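Local coordinates for sulfite reductase [ferredoxin] (Mycobacterium tuberculosis, PDB 1ZJ8), which catalyses the six-electron reduction of sulfite to sulfide with electrons from ferredoxin, using one siroheme and one [4Fe-4S] cluster per subunit, at residues A[266-271]-A[313-318]; A[277-282]-A[323-328]; A[424-429]-A[478-483]; A[439-444]-A[469-474]. All coordinates share one frame; numbering follows the deposited sequence.

Contact 1. Residues A[266-271]-A[313-318]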
# COMPACT_ATOMS: atom_id res chain seq x y z
N GLN A 266 2.90 -14.20 10.30
CA GLN A 266 2.70 -14.99 11.52
C GLN A 266 3.60 -14.50 12.66
O GLN A 266 4.74 -14.09 12.44
CB GLN A 266 2.99 -16.45 11.24
CG GLN A 266 2.54 -16.92 9.85
CD GLN A 266 3.18 -18.23 9.48
OE1 GLN A 266 2.91 -19.27 10.10
NE2 GLN A 266 4.06 -18.18 8.47
N ARG A 267 3.09 -14.58 13.88
CA ARG A 267 3.80 -14.15 15.07
C ARG A 267 5.08 -14.96 15.31
O ARG A 267 5.06 -16.17 15.40
CB ARG A 267 2.91 -14.32 16.30
CG ARG A 267 1.65 -13.48 16.25
CD ARG A 267 1.11 -13.17 17.62
NE ARG A 267 2.17 -12.70 18.53
CZ ARG A 267 2.62 -13.37 19.60
NH1 ARG A 267 2.13 -14.56 19.92
NH2 ARG A 267 3.58 -12.85 20.35
N VAL A 268 6.18 -14.25 15.48
CA VAL A 268 7.43 -14.87 15.88
C VAL A 268 7.36 -15.32 17.35
O VAL A 268 8.14 -16.17 17.78
CB VAL A 268 8.60 -13.90 15.65
CG1 VAL A 268 9.91 -14.50 16.13
CG2 VAL A 268 8.67 -13.50 14.15
N GLY A 269 6.42 -14.74 18.10
CA GLY A 269 6.22 -15.03 19.52
C GLY A 269 7.05 -14.13 20.43
O GLY A 269 7.23 -14.45 21.62
N ALA A 270 7.50 -12.99 19.89
CA ALA A 270 8.52 -12.16 20.52
C ALA A 270 7.98 -10.78 20.89
O ALA A 270 7.13 -10.23 20.18
CB ALA A 270 9.72 -12.00 19.58
N TRP A 271 8.52 -10.24 21.99
CA TRP A 271 8.29 -8.85 22.43
C TRP A 271 9.61 -8.09 22.29
O TRP A 271 10.66 -8.58 22.69
CB TRP A 271 7.80 -8.82 23.89
CG TRP A 271 7.47 -7.44 24.47
CD1 TRP A 271 6.26 -6.77 24.38
CD2 TRP A 271 8.34 -6.60 25.25
NE1 TRP A 271 6.34 -5.57 25.05
CE2 TRP A 271 7.59 -5.43 25.59
CE3 TRP A 271 9.66 -6.71 25.69
CZ2 TRP A 271 8.14 -4.39 26.36
CZ3 TRP A 271 10.21 -5.67 26.47
CH2 TRP A 271 9.44 -4.52 26.78
N LYS A 313 12.13 -22.48 13.08
CA LYS A 313 13.41 -22.49 12.40
C LYS A 313 13.93 -21.05 12.11
O LYS A 313 15.14 -20.78 12.19
CB LYS A 313 13.35 -23.34 11.11
CG LYS A 313 14.74 -23.46 10.44
CD LYS A 313 14.75 -24.18 9.08
CE LYS A 313 16.12 -23.99 8.38
NZ LYS A 313 16.17 -24.74 7.08
N PHE A 314 13.01 -20.15 11.76
CA PHE A 314 13.38 -18.77 11.40
C PHE A 314 13.86 -17.99 12.63
O PHE A 314 14.88 -17.31 12.59
CB PHE A 314 12.19 -18.06 10.74
CG PHE A 314 12.40 -16.58 10.56
CD1 PHE A 314 13.16 -16.09 9.50
CD2 PHE A 314 11.83 -15.67 11.48
CE1 PHE A 314 13.35 -14.72 9.34
CE2 PHE A 314 12.03 -14.32 11.34
CZ PHE A 314 12.79 -13.83 10.27
N ARG A 315 13.10 -18.08 13.72
CA ARG A 315 13.46 -17.44 14.99
C ARG A 315 14.85 -17.85 15.43
O ARG A 315 15.65 -17.01 15.85
CB ARG A 315 12.44 -17.82 16.09
CG ARG A 315 12.77 -17.24 17.47
CD ARG A 315 11.57 -17.22 18.44
NE ARG A 315 11.79 -16.28 19.54
CZ ARG A 315 11.03 -16.20 20.64
NH1 ARG A 315 9.98 -16.99 20.82
NH2 ARG A 315 11.34 -15.31 21.59
N GLU A 316 15.11 -19.15 15.36
CA GLU A 316 16.41 -19.73 15.65
C GLU A 316 17.54 -19.05 14.87
O GLU A 316 18.54 -18.62 15.45
CB GLU A 316 16.37 -21.21 15.28
CG GLU A 316 17.64 -21.98 15.58
CD GLU A 316 17.74 -22.38 17.05
OE1 GLU A 316 17.97 -23.60 17.32
OE2 GLU A 316 17.57 -21.49 17.93
N VAL A 317 17.36 -18.96 13.55
CA VAL A 317 18.38 -18.39 12.66
C VAL A 317 18.59 -16.91 12.90
O VAL A 317 19.70 -16.39 12.74
CB VAL A 317 18.01 -18.56 11.15
CG1 VAL A 317 18.89 -17.68 10.24
CG2 VAL A 317 18.05 -20.05 10.72
N LEU A 318 17.50 -16.23 13.25
CA LEU A 318 17.55 -14.80 13.53
C LEU A 318 18.39 -14.60 14.78
O LEU A 318 19.37 -13.85 14.75
CB LEU A 318 16.13 -14.23 13.69
CG LEU A 318 15.94 -12.73 13.98
CD1 LEU A 318 16.23 -11.84 12.75
CD2 LEU A 318 14.55 -12.48 14.52
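Val268 and Arg315 carry this helix-on-sheet contact, in which helix 311-323 lies across strand 266-272 of a six-stranded mixed sheet. Over the two short segments the axes come within 9.4 Å, and their N-to-C directions differ by 44°. Val268 points toward the helix and works with both branches. Its CG1 rests on the aliphatic stem of Arg315, 3.9 Å from CD, with CB and CG only slightly further off. CG2 goes the other way, to the edge of the Phe314 ring, where it lies near the ring plane 4.5 Å from CE2. Val268 also packs on Leu252 and Val254 of the neighbouring strand 249-254, while the Phe314 ring reaches Val254 as well as Ile306 and Trp309 of helix 302-309.

Arg315 runs out fully extended: CG sits anti to the backbone N (chi1 178°) and the chain stays straight to NE, which carries the guanidinium past Gly269. The strand leaves regular beta geometry here, since Gly269 has positive phi (89°). The charged end is held by acids outside the two segments, NE by Glu319 one turn further along the same helix and NH2 by Asp329 of strand 328-329, and these two probably balance its charge. Toward the strand itself the group makes looser approaches: the methyl CB of Ala270 lies over one guanidinium face, 4.2 Å from NH2, and the Val268 carbonyl O stands obliquely 3.6 Å from NH1 of Arg315.

Contact 2. Residues A[277-282]-A[323-328]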
# COMPACT_ATOMS: atom_id res chain seq x y z
N VAL A 277 14.07 -2.00 18.27
CA VAL A 277 13.29 -2.25 17.06
C VAL A 277 14.11 -2.10 15.78
O VAL A 277 14.11 -3.01 14.95
CB VAL A 277 11.95 -1.41 17.01
CG1 VAL A 277 11.21 -1.57 15.67
CG2 VAL A 277 11.02 -1.82 18.15
N PRO A 278 14.80 -0.96 15.60
CA PRO A 278 15.68 -0.80 14.43
C PRO A 278 16.69 -1.96 14.24
O PRO A 278 16.96 -2.40 13.10
CB PRO A 278 16.41 0.52 14.73
CG PRO A 278 15.49 1.29 15.59
CD PRO A 278 14.77 0.26 16.43
N GLU A 279 17.23 -2.42 15.37
CA GLU A 279 18.22 -3.51 15.43
C GLU A 279 17.62 -4.84 14.90
O GLU A 279 18.17 -5.54 14.05
CB GLU A 279 18.60 -3.68 16.90
CG GLU A 279 20.04 -3.89 17.23
CD GLU A 279 20.23 -4.17 18.73
OE1 GLU A 279 19.47 -4.99 19.31
OE2 GLU A 279 21.16 -3.57 19.33
N VAL A 280 16.47 -5.17 15.47
CA VAL A 280 15.78 -6.40 15.15
C VAL A 280 15.30 -6.35 13.71
O VAL A 280 15.35 -7.36 12.99
CB VAL A 280 14.60 -6.60 16.10
CG1 VAL A 280 13.74 -7.78 15.66
CG2 VAL A 280 15.10 -6.77 17.54
N TRP A 281 14.83 -5.17 13.29
CA TRP A 281 14.39 -4.97 11.91
C TRP A 281 15.54 -5.31 10.97
O TRP A 281 15.34 -6.02 9.98
CB TRP A 281 13.93 -3.53 11.69
CG TRP A 281 13.46 -3.24 10.31
CD1 TRP A 281 12.17 -3.32 9.85
CD2 TRP A 281 14.26 -2.84 9.19
NE1 TRP A 281 12.13 -2.99 8.51
CE2 TRP A 281 13.39 -2.68 8.09
CE3 TRP A 281 15.63 -2.61 9.01
CZ2 TRP A 281 13.85 -2.28 6.83
CZ3 TRP A 281 16.07 -2.20 7.76
CH2 TRP A 281 15.18 -2.04 6.68
N ALA A 282 16.73 -4.82 11.30
CA ALA A 282 17.91 -5.06 10.47
C ALA A 282 18.21 -6.56 10.35
O ALA A 282 18.49 -7.07 9.27
CB ALA A 282 19.11 -4.31 11.02
N LEU A 323 21.39 -11.82 15.57
CA LEU A 323 21.32 -11.05 16.82
C LEU A 323 22.37 -11.50 17.84
O LEU A 323 22.76 -10.71 18.71
CB LEU A 323 19.93 -11.15 17.48
CG LEU A 323 18.76 -10.47 16.77
CD1 LEU A 323 17.44 -10.83 17.45
CD2 LEU A 323 18.92 -8.96 16.70
N LYS A 324 22.79 -12.76 17.74
CA LYS A 324 23.62 -13.42 18.75
C LYS A 324 22.97 -13.34 20.14
O LYS A 324 23.68 -13.25 21.13
CB LYS A 324 25.03 -12.84 18.81
CG LYS A 324 25.68 -12.54 17.47
CD LYS A 324 25.91 -13.79 16.62
CE LYS A 324 27.11 -13.60 15.68
NZ LYS A 324 27.09 -12.30 14.96
N ARG A 325 21.65 -13.37 20.21
CA ARG A 325 20.96 -13.37 21.52
C ARG A 325 19.50 -13.80 21.40
O ARG A 325 18.90 -13.69 20.33
CB ARG A 325 21.01 -11.99 22.16
CG ARG A 325 19.99 -11.04 21.59
CD ARG A 325 20.31 -9.59 21.88
NE ARG A 325 19.39 -8.71 21.15
CZ ARG A 325 18.11 -8.51 21.48
NH1 ARG A 325 17.57 -9.10 22.53
NH2 ARG A 325 17.38 -7.69 20.74
N PRO A 326 18.90 -14.28 22.50
CA PRO A 326 17.48 -14.62 22.40
C PRO A 326 16.60 -13.36 22.33
O PRO A 326 17.05 -12.28 22.74
CB PRO A 326 17.21 -15.43 23.68
CG PRO A 326 18.27 -15.08 24.62
CD PRO A 326 19.44 -14.53 23.86
N LEU A 327 15.40 -13.51 21.77
CA LEU A 327 14.36 -12.50 21.88
C LEU A 327 13.53 -12.88 23.08
O LEU A 327 13.40 -14.07 23.39
CB LEU A 327 13.47 -12.49 20.65
CG LEU A 327 14.14 -12.01 19.37
CD1 LEU A 327 13.24 -12.28 18.17
CD2 LEU A 327 14.44 -10.53 19.50
N ILE A 328 12.97 -11.88 23.75
CA ILE A 328 12.07 -12.10 24.87
C ILE A 328 10.73 -12.62 24.32
O ILE A 328 10.25 -12.12 23.30
CB ILE A 328 11.84 -10.80 25.67
CG1 ILE A 328 13.18 -10.26 26.21
CG2 ILE A 328 10.82 -10.99 26.80
CD1 ILE A 328 13.64 -8.96 25.50
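Helix 277-291 presents Glu279 and Val280 to the connection that leads from helix 311-323 into strand 328-329, and Leu323, Arg325 and Leu327 answer from that connection. Val280 CG2 is the point they share, 4.5 Å from Leu323 CD2 and 4.3 Å from Leu327 CD2, the two leucines bringing their ends closer than their first bonds would suggest. Val280 CG2 is also 4.0 Å from Arg325 NH2, the two side chains meeting at about a right angle.

The helix belongs to the layer on one face of the six-stranded mixed sheet, and Val280 also packs down on Phe238 and Val272 of its strands. The connecting chain turns off helix 311-323 at Lys324, where phi becomes positive (54°), and Leu327 goes on to touch Ala270 of strand 266-272.

Nearer the surface, Arg325 reaches back to the helix. A chi1 of 79° tucks its CG over the backbone, and from there the chain is extended as far as NE, putting NH2 3.7 Å from Glu279 OE1. This is a long salt bridge, with the carboxylate and guanidinium planes turned 58° apart; Glu276 OE1 makes a second, weak ion pair with the same nitrogen.

Contact 3. Residues A[424-429]-A[478-483]. With SRM (siroheme), chain E.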
# COMPACT_ATOMS: atom_id res chain seq x y z
N ASN A 424 -15.22 3.08 2.23
CA ASN A 424 -14.65 1.75 2.32
C ASN A 424 -14.14 1.14 1.01
O ASN A 424 -13.76 -0.01 0.98
CB ASN A 424 -15.67 0.81 2.97
CG ASN A 424 -15.95 1.18 4.38
OD1 ASN A 424 -15.04 1.36 5.15
ND2 ASN A 424 -17.22 1.33 4.73
N LEU A 425 -14.09 1.92 -0.06
CA LEU A 425 -13.67 1.38 -1.34
C LEU A 425 -12.20 1.70 -1.59
O LEU A 425 -11.74 2.80 -1.34
CB LEU A 425 -14.56 1.91 -2.48
CG LEU A 425 -14.17 1.47 -3.91
CD1 LEU A 425 -15.37 1.34 -4.80
CD2 LEU A 425 -13.13 2.39 -4.59
N MET A 426 -11.45 0.74 -2.10
CA MET A 426 -10.12 1.03 -2.62
C MET A 426 -10.02 0.50 -4.05
O MET A 426 -10.75 -0.42 -4.44
CB MET A 426 -9.02 0.39 -1.77
CG MET A 426 -8.84 0.99 -0.38
SD MET A 426 -7.37 0.39 0.52
CE MET A 426 -7.30 -1.34 0.10
N ALA A 427 -9.09 1.08 -4.80
CA ALA A 427 -8.80 0.63 -6.15
C ALA A 427 -7.33 0.91 -6.42
O ALA A 427 -6.73 1.80 -5.80
CB ALA A 427 -9.67 1.35 -7.15
N CYS A 428 -6.74 0.14 -7.33
CA CYS A 428 -5.36 0.36 -7.74
C CYS A 428 -5.36 1.35 -8.90
O CYS A 428 -6.38 1.96 -9.21
CB CYS A 428 -4.75 -0.97 -8.17
SG CYS A 428 -5.40 -1.63 -9.74
N SER A 429 -4.21 1.50 -9.55
CA SER A 429 -4.08 2.44 -10.66
C SER A 429 -4.82 1.95 -11.92
O SER A 429 -5.58 2.70 -12.55
CB SER A 429 -2.61 2.67 -10.91
OG SER A 429 -2.01 2.92 -9.67
N CYS A 478 -2.59 -5.15 -5.61
CA CYS A 478 -2.13 -3.89 -5.02
C CYS A 478 -3.13 -3.19 -4.14
O CYS A 478 -2.76 -2.45 -3.24
CB CYS A 478 -1.76 -2.90 -6.12
SG CYS A 478 -0.27 -3.34 -7.10
N ALA A 479 -4.42 -3.37 -4.46
CA ALA A 479 -5.51 -2.81 -3.68
C ALA A 479 -6.15 -3.90 -2.86
O ALA A 479 -7.32 -3.81 -2.51
CB ALA A 479 -6.53 -2.14 -4.59
N ARG A 480 -5.38 -4.95 -2.56
CA ARG A 480 -5.77 -5.96 -1.58
C ARG A 480 -7.10 -6.69 -1.89
O ARG A 480 -8.09 -6.50 -1.21
CB ARG A 480 -5.76 -5.33 -0.17
CG ARG A 480 -4.35 -5.34 0.52
CD ARG A 480 -3.70 -3.99 0.73
NE ARG A 480 -4.25 -3.30 1.89
CZ ARG A 480 -3.79 -2.15 2.39
NH1 ARG A 480 -2.74 -1.52 1.85
NH2 ARG A 480 -4.40 -1.63 3.44
N ILE A 481 -7.06 -7.55 -2.91
CA ILE A 481 -8.21 -8.34 -3.37
C ILE A 481 -8.80 -9.29 -2.31
O ILE A 481 -10.03 -9.37 -2.10
CB ILE A 481 -7.80 -9.28 -4.54
CG1 ILE A 481 -7.24 -8.49 -5.72
CG2 ILE A 481 -9.01 -10.13 -5.01
CD1 ILE A 481 -6.46 -9.32 -6.70
N GLN A 482 -7.91 -10.03 -1.66
CA GLN A 482 -8.31 -11.22 -0.92
C GLN A 482 -8.76 -10.87 0.47
O GLN A 482 -9.14 -11.76 1.23
CB GLN A 482 -7.18 -12.25 -0.86
CG GLN A 482 -6.61 -12.71 -2.21
CD GLN A 482 -5.53 -11.80 -2.73
OE1 GLN A 482 -5.47 -10.62 -2.36
NE2 GLN A 482 -4.65 -12.33 -3.58
N ILE A 483 -8.72 -9.59 0.82
CA ILE A 483 -9.07 -9.20 2.18
C ILE A 483 -10.15 -8.14 2.17
O ILE A 483 -10.17 -7.26 3.03
CB ILE A 483 -7.81 -8.76 2.97
CG1 ILE A 483 -7.14 -7.55 2.32
CG2 ILE A 483 -6.83 -9.91 3.06
CD1 ILE A 483 -5.86 -7.15 2.98
FE SRM E . 2.12 -2.52 -6.04
CHA SRM E . 3.62 -3.52 -8.94
CHB SRM E . 0.65 0.00 -7.68
CHC SRM E . 0.72 -1.55 -3.27
CHD SRM E . 1.69 -5.82 -5.13
NA SRM E . 2.29 -1.77 -7.89
C1A SRM E . 3.04 -2.23 -8.91
C2A SRM E . 3.22 -1.24 -10.02
CMA SRM E . 4.53 -0.53 -9.86
CDA SRM E . 3.02 -1.85 -11.38
CEA SRM E . 4.20 -2.16 -12.24
O3A SRM E . 5.03 -2.98 -11.83
O4A SRM E . 4.36 -1.60 -13.33
C3A SRM E . 2.07 -0.33 -9.75
CAA SRM E . 2.36 1.12 -9.99
CBA SRM E . 1.97 1.32 -11.43
CCA SRM E . 1.47 2.71 -11.65
O1A SRM E . 0.73 3.23 -10.79
O2A SRM E . 1.82 3.31 -12.69
C4A SRM E . 1.65 -0.69 -8.37
NB SRM E . 1.03 -0.95 -5.56
C1B SRM E . 0.53 0.03 -6.30
C2B SRM E . -0.13 1.14 -5.52
CMB SRM E . 0.14 2.52 -6.06
CDB SRM E . -1.60 0.90 -5.57
CEB SRM E . -2.50 1.87 -4.89
O3B SRM E . -3.28 2.62 -5.51
O4B SRM E . -2.43 1.92 -3.66
C3B SRM E . 0.43 0.85 -4.15
CAB SRM E . 1.76 1.54 -3.95
CBB SRM E . 2.06 1.78 -2.50
CCB SRM E . 3.47 2.24 -2.33
O1B SRM E . 3.72 3.43 -2.13
O2B SRM E . 4.41 1.46 -2.37
C4B SRM E . 0.75 -0.61 -4.30
NC SRM E . 1.26 -3.47 -4.59
C1C SRM E . 0.90 -2.92 -3.42
C2C SRM E . 0.35 -3.82 -2.52
CDC SRM E . -0.40 -3.57 -1.26
CEC SRM E . 0.30 -3.40 0.03
O3C SRM E . 1.55 -3.27 0.06
O4C SRM E . -0.42 -3.40 1.04
C3C SRM E . 0.60 -5.02 -3.11
CAC SRM E . 0.16 -6.27 -2.42
CBC SRM E . 0.86 -6.73 -1.16
CCC SRM E . 2.15 -7.43 -1.54
O1C SRM E . 3.13 -6.77 -2.00
O2C SRM E . 2.19 -8.68 -1.41
C4C SRM E . 1.20 -4.80 -4.32
ND SRM E . 2.86 -4.28 -6.70
C1D SRM E . 2.40 -5.47 -6.29
C2D SRM E . 2.71 -6.45 -7.25
CAD SRM E . 2.93 -7.91 -6.89
CBD SRM E . 4.32 -8.37 -6.57
CCD SRM E . 4.63 -9.75 -6.09
O1D SRM E . 5.08 -9.85 -4.92
O2D SRM E . 4.43 -10.77 -6.81
C3D SRM E . 3.39 -5.79 -8.26
CDD SRM E . 4.30 -6.46 -9.26
CED SRM E . 5.71 -6.90 -8.92
O3D SRM E . 6.27 -6.54 -7.89
O4D SRM E . 6.34 -7.65 -9.68
C4D SRM E . 3.48 -4.46 -7.91
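Met426 and Ala479 bring strand 425-427 against the loop, including Cys478, between strands 469-472 and 486-494, within the four-cysteine motif that binds the [4Fe-4S] cluster beside the siroheme. Arg480 is the side chain to follow. Its CB lies 4.3 Å from the Met426 methyl CE. After CG the chain bends at chi2 (113°) and again at chi3, and Arg480 CD comes up beside the siroheme carboxylate, 3.3 Å from O4C. NE comes back within 4.0 Å of Met426 CE, and this methyl lies over one face of the guanidinium, offset toward its rim. At the tip, NH1 gives a weak hydrogen bond to siroheme O4C, 3.1 Å long and bent to 128°. The guanidinium is steadied further by the protein: NH2 bonds to Pro388 O, NH1 to Asp140 O, and Tyr389 adds a cation-pi contact. These partners probably fix its rotation while it offers positive charge to the acidic cofactor.

Ala479 packs against the end of the strand, its CB 3.6 Å from Cys428 N, and its own N is bonded to Asn472 OD1. Cys428 and Cys478 face each other through CB atoms. Their sulfurs serve different irons of the cluster, Cys428 SG the iron FE4 and Cys478 SG the iron FE2. Ser429, one residue beyond Cys428, donates from OG to siroheme O1A at 3.0 Å. Cys478 probably links both cofactors: besides binding its cluster iron, its SG lies 2.7 Å from the siroheme iron, consistent with the axial thiolate bridge of this enzyme family.

Contact 4. Residues A[439-444]-A[469-474]. With SF4 (iron/sulfur cluster), chain D.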
# COMPACT_ATOMS: atom_id res chain seq x y z
N ALA A 439 -7.87 -4.08 -16.74
CA ALA A 439 -9.04 -3.23 -16.56
C ALA A 439 -8.72 -1.89 -15.91
O ALA A 439 -7.65 -1.67 -15.31
CB ALA A 439 -10.09 -3.95 -15.73
N GLU A 440 -9.70 -1.01 -16.06
CA GLU A 440 -9.66 0.32 -15.50
C GLU A 440 -10.22 0.27 -14.06
O GLU A 440 -11.22 -0.38 -13.78
CB GLU A 440 -10.46 1.28 -16.39
CG GLU A 440 -10.37 2.72 -15.97
CD GLU A 440 -8.93 3.16 -15.79
OE1 GLU A 440 -8.25 3.25 -16.84
OE2 GLU A 440 -8.49 3.41 -14.62
N THR A 441 -9.56 0.96 -13.15
CA THR A 441 -9.88 0.86 -11.74
C THR A 441 -10.06 2.22 -11.06
O THR A 441 -11.13 2.46 -10.48
CB THR A 441 -8.77 0.08 -11.00
OG1 THR A 441 -7.49 0.62 -11.35
CG2 THR A 441 -8.81 -1.38 -11.36
N ARG A 442 -9.05 3.09 -11.13
CA ARG A 442 -9.13 4.35 -10.40
C ARG A 442 -10.16 5.31 -10.97
O ARG A 442 -10.83 6.01 -10.21
CB ARG A 442 -7.77 5.06 -10.22
CG ARG A 442 -7.81 5.97 -8.96
CD ARG A 442 -6.55 6.75 -8.60
NE ARG A 442 -5.37 5.92 -8.39
CZ ARG A 442 -5.18 5.07 -7.38
NH1 ARG A 442 -6.10 4.88 -6.47
NH2 ARG A 442 -4.06 4.37 -7.31
N VAL A 443 -10.32 5.34 -12.28
CA VAL A 443 -11.32 6.20 -12.91
C VAL A 443 -12.74 5.62 -12.73
O VAL A 443 -13.70 6.36 -12.44
CB VAL A 443 -11.01 6.40 -14.43
CG1 VAL A 443 -11.86 7.57 -14.99
CG2 VAL A 443 -9.48 6.65 -14.64
N ARG A 444 -12.85 4.31 -12.90
CA ARG A 444 -14.10 3.60 -12.67
C ARG A 444 -14.68 3.95 -11.32
O ARG A 444 -15.85 4.35 -11.21
CB ARG A 444 -13.85 2.09 -12.73
CG ARG A 444 -15.12 1.26 -12.71
CD ARG A 444 -15.81 1.28 -14.07
NE ARG A 444 -17.24 1.55 -13.98
CZ ARG A 444 -18.15 0.68 -13.59
NH1 ARG A 444 -17.79 -0.53 -13.23
NH2 ARG A 444 -19.43 1.00 -13.55
N VAL A 469 -14.88 -2.77 -0.33
CA VAL A 469 -14.86 -3.13 -1.75
C VAL A 469 -13.52 -2.72 -2.34
O VAL A 469 -13.17 -1.53 -2.34
CB VAL A 469 -15.98 -2.40 -2.56
CG1 VAL A 469 -15.87 -2.73 -4.06
CG2 VAL A 469 -17.38 -2.75 -2.02
N ASN A 470 -12.77 -3.69 -2.85
CA ASN A 470 -11.45 -3.42 -3.43
C ASN A 470 -11.39 -3.82 -4.91
O ASN A 470 -11.65 -4.98 -5.25
CB ASN A 470 -10.36 -4.15 -2.67
CG ASN A 470 -10.23 -3.68 -1.23
OD1 ASN A 470 -10.98 -2.83 -0.78
ND2 ASN A 470 -9.27 -4.23 -0.51
N ILE A 471 -11.06 -2.85 -5.78
CA ILE A 471 -11.00 -3.06 -7.23
C ILE A 471 -9.56 -3.08 -7.71
O ILE A 471 -8.86 -2.07 -7.71
CB ILE A 471 -11.75 -1.94 -7.98
CG1 ILE A 471 -13.04 -1.54 -7.26
CG2 ILE A 471 -12.04 -2.39 -9.42
CD1 ILE A 471 -13.94 -0.59 -8.05
N ASN A 472 -9.11 -4.24 -8.17
CA ASN A 472 -7.74 -4.42 -8.65
C ASN A 472 -7.74 -4.70 -10.15
O ASN A 472 -8.62 -5.42 -10.64
CB ASN A 472 -7.06 -5.56 -7.90
CG ASN A 472 -7.07 -5.34 -6.39
OD1 ASN A 472 -6.02 -5.13 -5.77
ND2 ASN A 472 -8.27 -5.41 -5.77
N GLY A 473 -6.79 -4.12 -10.88
CA GLY A 473 -6.70 -4.25 -12.35
C GLY A 473 -5.98 -5.50 -12.89
O GLY A 473 -5.92 -5.71 -14.11
N CYS A 474 -5.45 -6.33 -11.98
CA CYS A 474 -4.75 -7.57 -12.34
C CYS A 474 -4.48 -8.37 -11.05
O CYS A 474 -4.80 -7.90 -9.96
CB CYS A 474 -3.44 -7.24 -13.06
SG CYS A 474 -2.07 -7.01 -11.93
FE1 SF4 D . -1.95 -4.83 -11.20
FE2 SF4 D . -1.13 -3.12 -9.22
FE3 SF4 D . -1.18 -2.30 -11.83
FE4 SF4 D . -3.42 -2.63 -10.32
S1 SF4 D . -1.77 -1.06 -9.99
S2 SF4 D . -3.11 -3.36 -12.51
S3 SF4 D . -2.94 -4.53 -9.13
S4 SF4 D . 0.17 -3.95 -10.96
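Thr441 and Ile471 point their side chains at each other, methyl to methyl, where the chain enters helix 442-455 alongside the end of strand 469-472. The two CG2 atoms meet at 3.9 Å. For Ile471 this is the branch anti to the backbone N. The Ile471 side chain also touches Leu448 of the helix, Leu425 and Ala427 of strand 425-427, and Phe504.

Thr441 divides its two branches cleanly. Thr441 CG2 packs against the backbone where the strand ends, 3.4 Å from Gly473 N and 3.7 Å from Asn472 C. With chi1 at 49°, OG1 is folded back above its own main chain and hydrogen-bonds to Cys428 O, so the polar branch is tied to a cluster-binding loop while the apolar one packs. The backbone N of Thr441 is met by Glu440 OE2 at 3.1 Å, from above the carboxylate plane. Asn472 points the other way, its OD1 taking the hydrogen bond of Ala479 N. Arg442 likewise turns from the strand, and its NH2 bonds to siroheme O3B.

Past the strand, Gly473 lies beside Ala439 and passes close to the cluster, its C 3.6 Å from sulfide S2. Cys474 then places SG 2.3 Å from FE1, as the ligand of that iron. Strand 425-427, helix 442-455 and the parallel neighbouring strand 469-472 together make a beta-alpha-beta crossover whose loops at the strand ends carry the cysteines of the [4Fe-4S] site.

Overall arrangement
The contacts form two pairs in two sequence ranges of the same 4Fe-4S domain family. Contacts 1 and 2 come first along the chain, with alternating segments and centres 10 Å apart. They pack helices 277-291 and 311-323 against the six-stranded sheet, and Trp271 N to Ile328 O (2.9 Å) bonds two of its strands. Contacts 3 and 4 follow, 8 Å apart; 439-444 and 469-474 both fall between the two segments of contact 3, and strands 425-427 and 469-472 are neighbours in a five-stranded sheet. Between the pairs the centres lie about 30 to 40 Å apart: the later pair supplies residues of the cofactor pockets, whereas the earlier is structural packing away from the annotated sites.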